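Local coordinates for YjbQ family protein (Aeropyrum pernix, PDB 2P6H), which is of unknown function but belongs to the YjbQ (UPF0047) family and is found as an assembly of three chains, at residues V48-A53 / T110-L115; D81-A86 / E118-R123. One frame throughout, in Å; residues are numbered along the deposited sequence.

The two contacts illustrate how one strand can serve both ends of a fold. Strand 113-118 pairs at its start with strand 46-51 in interaction 1 and runs at its end into the loop 118-123, which meets the beginning of helix 84-93 in interaction 2. Their centres lie 21 Å apart, on opposite sides of the chain's centre, and their segments alternate along the sequence: 48-53, 81-86, 110-115, 118-123. Within one chain the two do not otherwise touch, yet H87 of a second subunit, just beyond segment 81-86 on helix 84-93, bonds to N51 of interaction 1. The three-chain assembly sets the helix of one subunit's interaction 2 against the strand end of another's interaction 1.

Interaction 1 of 2, residues V48-A53 / T110-L115; sequences VAVNEA and TWQRIL
A49 and L115 are joined by two nearly straight backbone bonds, A49 N to L115 O at 2.9 Å and L115 N to A49 O at 2.8 Å, which make them an antiparallel hydrogen-bonded pair. N51 and R113 form the next such pair, with more bent bonds: N51 N reaches R113 O at 3.1 Å, and R113 N meets N51 O with an N-H...O angle of only 133°. V50 and I114 sit between as a non-hydrogen-bonded pair, where V50 CA makes a CA-H...O contact with R113 O, 3.2 Å from carbon to oxygen.

Side chains fill both faces of this ladder. On the face of V50 and I114, CG2 of V48 lies alongside CG2 of I114 at 4.0 Å, the two side chains pointing the same way. V50 turns CG1 anti to its own N (chi1 174°), which sends this methyl slantwise over Q112, 3.6 Å from CB. On the other face L115 buries the most surface: CD1 lies against CB and the backbone of N51, and CD2 meets CB of A53 at 4.2 Å. CG of R113 also touches that methyl, before the chain bends and carries the guanidinium off to a salt bridge with D18.

Further out, N51 OD1 accepts from E52 N, a bond that bridges the end of the strand to the next residue, and also from H87 of the second subunit. Q112 has OE1 held by G109 N, while NE2 donates to a water that in turn bonds to V50 O, and to V41 O of the second subunit. The whole is an antiparallel beta ladder in which 46-51, the outer strand of a three-stranded sheet, ends against a neighbouring subunit of the trimer.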
loop_
_atom_site.group_PDB
_atom_site.type_symbol
_atom_site.label_atom_id
_atom_site.label_comp_id
_atom_site.label_asym_id
_atom_site.label_seq_id
_atom_site.Cartn_x
_atom_site.Cartn_y
_atom_site.Cartn_z
ATOM N N VAL A 48 3.753 -8.169 2.521
ATOM C CA VAL A 48 3.317 -8.055 3.908
ATOM C C VAL A 48 2.038 -7.268 3.961
ATOM O O VAL A 48 1.850 -6.290 3.253
ATOM C CB VAL A 48 4.355 -7.315 4.761
ATOM C CG1 VAL A 48 4.816 -6.049 4.046
ATOM C CG2 VAL A 48 3.725 -6.916 6.090
ATOM N N ALA A 49 1.136 -7.767 4.806
ATOM C CA ALA A 49 -0.139 -7.128 4.971
ATOM C C ALA A 49 -0.474 -7.029 6.440
ATOM O O ALA A 49 0.136 -7.670 7.286
ATOM C CB ALA A 49 -1.163 -8.011 4.293
ATOM N N VAL A 50 -1.481 -6.238 6.752
ATOM C CA VAL A 50 -1.954 -6.144 8.123
ATOM C C VAL A 50 -3.402 -6.497 8.179
ATOM O O VAL A 50 -4.244 -5.885 7.534
ATOM C CB VAL A 50 -1.848 -4.712 8.604
ATOM C CG1 VAL A 50 -2.487 -4.581 9.985
ATOM C CG2 VAL A 50 -0.389 -4.301 8.685
ATOM N N ASN A 51 -3.708 -7.550 8.928
ATOM C CA ASN A 51 -5.097 -7.953 9.104
ATOM C C ASN A 51 -5.197 -8.979 10.226
ATOM O O ASN A 51 -4.290 -9.151 11.029
ATOM C CB ASN A 51 -5.606 -8.555 7.782
ATOM C CG ASN A 51 -7.085 -8.268 7.594
ATOM O OD1 ASN A 51 -7.952 -8.974 8.102
ATOM N ND2 ASN A 51 -7.364 -7.199 6.829
ATOM N N GLU A 52 -6.345 -9.644 10.321
ATOM C CA GLU A 52 -6.609 -10.589 11.406
ATOM C C GLU A 52 -5.971 -11.956 11.183
ATOM O O GLU A 52 -6.091 -12.543 10.100
ATOM C CB GLU A 52 -8.124 -10.750 11.597
ATOM C CG GLU A 52 -8.512 -11.325 12.946
ATOM C CD GLU A 52 -10.028 -11.362 13.181
ATOM O OE1 GLU A 52 -10.774 -10.548 12.570
ATOM O OE2 GLU A 52 -10.468 -12.202 13.999
ATOM N N ALA A 53 -5.300 -12.465 12.213
ATOM C CA ALA A 53 -4.640 -13.767 12.113
ATOM C C ALA A 53 -5.593 -14.915 12.502
ATOM O O ALA A 53 -5.277 -15.770 13.318
ATOM C CB ALA A 53 -3.368 -13.756 12.995
ATOM N N THR A 110 -7.002 -3.509 17.610
ATOM C CA THR A 110 -7.207 -4.709 18.456
ATOM C C THR A 110 -7.061 -6.014 17.705
ATOM O O THR A 110 -6.447 -6.965 18.172
ATOM C CB THR A 110 -8.616 -4.728 18.987
ATOM O OG1 THR A 110 -8.898 -3.469 19.604
ATOM C CG2 THR A 110 -8.766 -5.833 20.036
ATOM N N TRP A 111 -7.583 -6.110 16.487
ATOM C CA TRP A 111 -7.497 -7.352 15.716
ATOM C C TRP A 111 -6.484 -7.344 14.574
ATOM O O TRP A 111 -6.448 -8.279 13.774
ATOM C CB TRP A 111 -8.885 -7.694 15.166
ATOM C CG TRP A 111 -9.962 -7.453 16.182
ATOM C CD1 TRP A 111 -10.895 -6.458 16.171
ATOM C CD2 TRP A 111 -10.135 -8.155 17.415
ATOM N NE1 TRP A 111 -11.636 -6.488 17.328
ATOM C CE2 TRP A 111 -11.189 -7.522 18.110
ATOM C CE3 TRP A 111 -9.496 -9.253 18.003
ATOM C CZ2 TRP A 111 -11.621 -7.953 19.370
ATOM C CZ3 TRP A 111 -9.928 -9.682 19.260
ATOM C CH2 TRP A 111 -10.981 -9.029 19.926
ATOM N N GLN A 112 -5.668 -6.295 14.490
ATOM C CA GLN A 112 -4.661 -6.201 13.433
ATOM C C GLN A 112 -3.375 -6.926 13.799
ATOM O O GLN A 112 -2.886 -6.826 14.926
ATOM C CB GLN A 112 -4.324 -4.736 13.124
ATOM C CG GLN A 112 -5.482 -3.938 12.535
ATOM C CD GLN A 112 -5.083 -2.520 12.139
ATOM O OE1 GLN A 112 -4.345 -1.842 12.858
ATOM N NE2 GLN A 112 -5.586 -2.065 10.994
ATOM N N ARG A 113 -2.829 -7.653 12.832
ATOM C CA ARG A 113 -1.590 -8.366 13.017
ATOM C C ARG A 113 -0.747 -8.228 11.768
ATOM O O ARG A 113 -1.242 -7.971 10.678
ATOM C CB ARG A 113 -1.920 -9.838 13.265
ATOM C CG ARG A 113 -2.772 -10.041 14.519
ATOM C CD ARG A 113 -1.911 -10.296 15.762
ATOM N NE ARG A 113 -2.753 -10.469 16.949
ATOM C CZ ARG A 113 -2.632 -11.623 17.630
ATOM N NH1 ARG A 113 -1.778 -12.547 17.222
ATOM N NH2 ARG A 113 -3.375 -11.830 18.720
ATOM N N ILE A 114 0.561 -8.385 11.908
ATOM C CA ILE A 114 1.490 -8.273 10.792
ATOM C C ILE A 114 1.610 -9.616 10.122
ATOM O O ILE A 114 2.133 -10.573 10.680
ATOM C CB ILE A 114 2.880 -7.822 11.284
ATOM C CG1 ILE A 114 2.755 -6.497 12.039
ATOM C CG2 ILE A 114 3.807 -7.591 10.075
ATOM C CD1 ILE A 114 3.938 -5.975 12.855
ATOM N N LEU A 115 1.134 -9.704 8.890
ATOM C CA LEU A 115 1.144 -10.972 8.181
ATOM C C LEU A 115 2.119 -11.041 7.014
ATOM O O LEU A 115 2.101 -10.190 6.125
ATOM C CB LEU A 115 -0.264 -11.272 7.655
ATOM C CG LEU A 115 -1.373 -11.171 8.714
ATOM C CD1 LEU A 115 -2.729 -11.371 8.082
ATOM C CD2 LEU A 115 -1.134 -12.215 9.801
HETATM O O HOH W 1 -5.783 -3.854 8.746
#

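Interaction 2 of 2, residues D81-A86 / E118-R123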
loop_
_atom_site.group_PDB
_atom_site.type_symbol
_atom_site.label_atom_id
_atom_site.label_comp_id
_atom_site.label_asym_id
_atom_site.label_seq_id
_atom_site.Cartn_x
_atom_site.Cartn_y
_atom_site.Cartn_z
ATOM N N ASP A 81 10.205 -17.776 -15.921
ATOM C CA ASP A 81 10.178 -18.468 -14.633
ATOM C C ASP A 81 8.756 -18.963 -14.394
ATOM O O ASP A 81 7.911 -18.854 -15.274
ATOM C CB ASP A 81 10.597 -17.461 -13.540
ATOM C CG ASP A 81 11.212 -18.142 -12.321
ATOM O OD1 ASP A 81 10.983 -19.345 -12.115
ATOM O OD2 ASP A 81 11.902 -17.451 -11.556
ATOM N N VAL A 82 8.477 -19.496 -13.210
ATOM C CA VAL A 82 7.104 -20.006 -12.949
ATOM C C VAL A 82 6.397 -19.306 -11.797
ATOM O O VAL A 82 5.401 -19.779 -11.265
ATOM C CB VAL A 82 7.150 -21.481 -12.581
ATOM C CG1 VAL A 82 7.729 -22.286 -13.742
ATOM C CG2 VAL A 82 8.019 -21.677 -11.352
ATOM N N ASN A 83 6.864 -18.125 -11.404
ATOM C CA ASN A 83 6.252 -17.412 -10.270
ATOM C C ASN A 83 5.575 -16.077 -10.660
ATOM O O ASN A 83 5.458 -15.154 -9.865
ATOM C CB ASN A 83 7.297 -17.207 -9.153
ATOM C CG ASN A 83 8.558 -16.543 -9.671
ATOM O OD1 ASN A 83 8.595 -15.986 -10.764
ATOM N ND2 ASN A 83 9.617 -16.611 -8.845
ATOM N N ALA A 84 5.094 -15.944 -11.893
ATOM C CA ALA A 84 4.461 -14.700 -12.318
ATOM C C ALA A 84 3.378 -14.246 -11.330
ATOM O O ALA A 84 3.332 -13.075 -10.931
ATOM C CB ALA A 84 3.856 -14.874 -13.714
ATOM N N HIS A 85 2.516 -15.180 -10.935
ATOM C CA HIS A 85 1.424 -14.891 -10.009
ATOM C C HIS A 85 1.893 -14.230 -8.710
ATOM O O HIS A 85 1.203 -13.362 -8.164
ATOM C CB HIS A 85 0.680 -16.178 -9.652
ATOM C CG HIS A 85 1.451 -17.075 -8.738
ATOM N ND1 HIS A 85 2.445 -17.917 -9.189
ATOM C CD2 HIS A 85 1.433 -17.206 -7.387
ATOM C CE1 HIS A 85 3.007 -18.525 -8.159
ATOM N NE2 HIS A 85 2.411 -18.109 -7.052
ATOM N N ALA A 86 3.048 -14.655 -8.205
ATOM C CA ALA A 86 3.572 -14.093 -6.957
ATOM C C ALA A 86 3.942 -12.616 -7.126
ATOM O O ALA A 86 3.703 -11.786 -6.259
ATOM C CB ALA A 86 4.802 -14.904 -6.502
ATOM N N GLU A 118 3.512 -15.269 1.758
ATOM C CA GLU A 118 4.403 -16.009 0.854
ATOM C C GLU A 118 3.616 -16.465 -0.377
ATOM O O GLU A 118 2.530 -17.040 -0.250
ATOM C CB GLU A 118 4.979 -17.237 1.577
ATOM C CG GLU A 118 5.808 -18.184 0.712
ATOM C CD GLU A 118 7.038 -17.515 0.121
ATOM O OE1 GLU A 118 6.901 -16.806 -0.901
ATOM O OE2 GLU A 118 8.140 -17.688 0.681
ATOM N N MET A 119 4.154 -16.209 -1.566
ATOM C CA MET A 119 3.472 -16.615 -2.786
ATOM C C MET A 119 4.359 -17.477 -3.683
ATOM O O MET A 119 3.925 -17.941 -4.742
ATOM C CB MET A 119 2.953 -15.379 -3.532
ATOM C CG MET A 119 1.842 -14.681 -2.746
ATOM S SD MET A 119 1.301 -13.097 -3.381
ATOM C CE MET A 119 2.474 -11.997 -2.591
ATOM N N ASP A 120 5.595 -17.702 -3.242
ATOM C CA ASP A 120 6.540 -18.536 -4.004
ATOM C C ASP A 120 7.385 -19.388 -3.058
ATOM O O ASP A 120 8.594 -19.517 -3.203
ATOM C CB ASP A 120 7.451 -17.630 -4.868
ATOM C CG ASP A 120 8.238 -18.446 -5.916
ATOM O OD1 ASP A 120 7.726 -19.485 -6.334
ATOM O OD2 ASP A 120 9.334 -18.034 -6.284
ATOM N N GLY A 121 6.737 -19.991 -2.066
ATOM C CA GLY A 121 7.451 -20.843 -1.135
ATOM C C GLY A 121 7.578 -22.262 -1.669
ATOM O O GLY A 121 7.099 -22.548 -2.761
ATOM N N PRO A 122 8.215 -23.175 -0.919
ATOM C CA PRO A 122 8.810 -22.914 0.397
ATOM C C PRO A 122 10.170 -22.240 0.265
ATOM O O PRO A 122 11.008 -22.658 -0.539
ATOM C CB PRO A 122 8.923 -24.306 0.996
ATOM C CG PRO A 122 9.160 -25.235 -0.147
ATOM C CD PRO A 122 8.320 -24.605 -1.260
ATOM N N ARG A 123 10.379 -21.185 1.045
ATOM C CA ARG A 123 11.643 -20.439 1.003
ATOM C C ARG A 123 12.001 -19.865 2.374
ATOM O O ARG A 123 11.169 -19.738 3.262
ATOM C CB ARG A 123 11.516 -19.263 0.025
ATOM C CG ARG A 123 11.476 -19.646 -1.454
ATOM C CD ARG A 123 11.554 -18.396 -2.339
ATOM N NE ARG A 123 11.250 -18.682 -3.749
ATOM C CZ ARG A 123 12.210 -19.214 -4.538
ATOM N NH1 ARG A 123 13.409 -19.524 -4.069
ATOM N NH2 ARG A 123 11.929 -19.441 -5.831
#
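M119 CB packs on CB of A86 at 3.5 Å, where the loop following strand 113-118 meets the start of helix 84-93; E118, the residue before it, turns its side chain back along the loop, so that E118 OE1 accepts from D120 N at 2.8 Å. The rest of the M119 thioether chain continues toward A47 and I65. Its carbonyl faces the histidine: H85 NE2 donates to M119 O at 2.8 Å, within the carbonyl plane but 28° out of the ring plane. H85 reaches it with CG set between its backbone N and carbonyl carbon (chi1 73°), a placing that also leaves CB of A86 over the rim of one ring face.

D120 comes next, with its carboxylate turned to N83. N83 ND2 gives OD2 of D120 a virtually straight bond of 2.9 Å, lying in the amide plane yet coming from above the carboxylate plane; the two flat groups stand 75° apart. Beyond G121 and the cis peptide that precedes P122, R123 returns to the same oxygen: its NH2 forms a salt bridge with D120 OD2 at 3.0 Å from the opposite face. OD2 is therefore gripped between an amide and a guanidinium. Putting an alanine at D120 would probably leave the R123 guanidinium without its counter-charge and set the N83 amide freer to turn.

N83 occupies the N-cap position without making a capping bond; its OD1 instead takes weak hydrogen bonds from H77 and H87. A sulfate ion, probably from the crystallisation liquor, lies about 5 Å from the N83 side chain and only possibly marks a pocket. The arrangement is that of a helix N-terminus seated on the loop between strands 113-118 and 124-133.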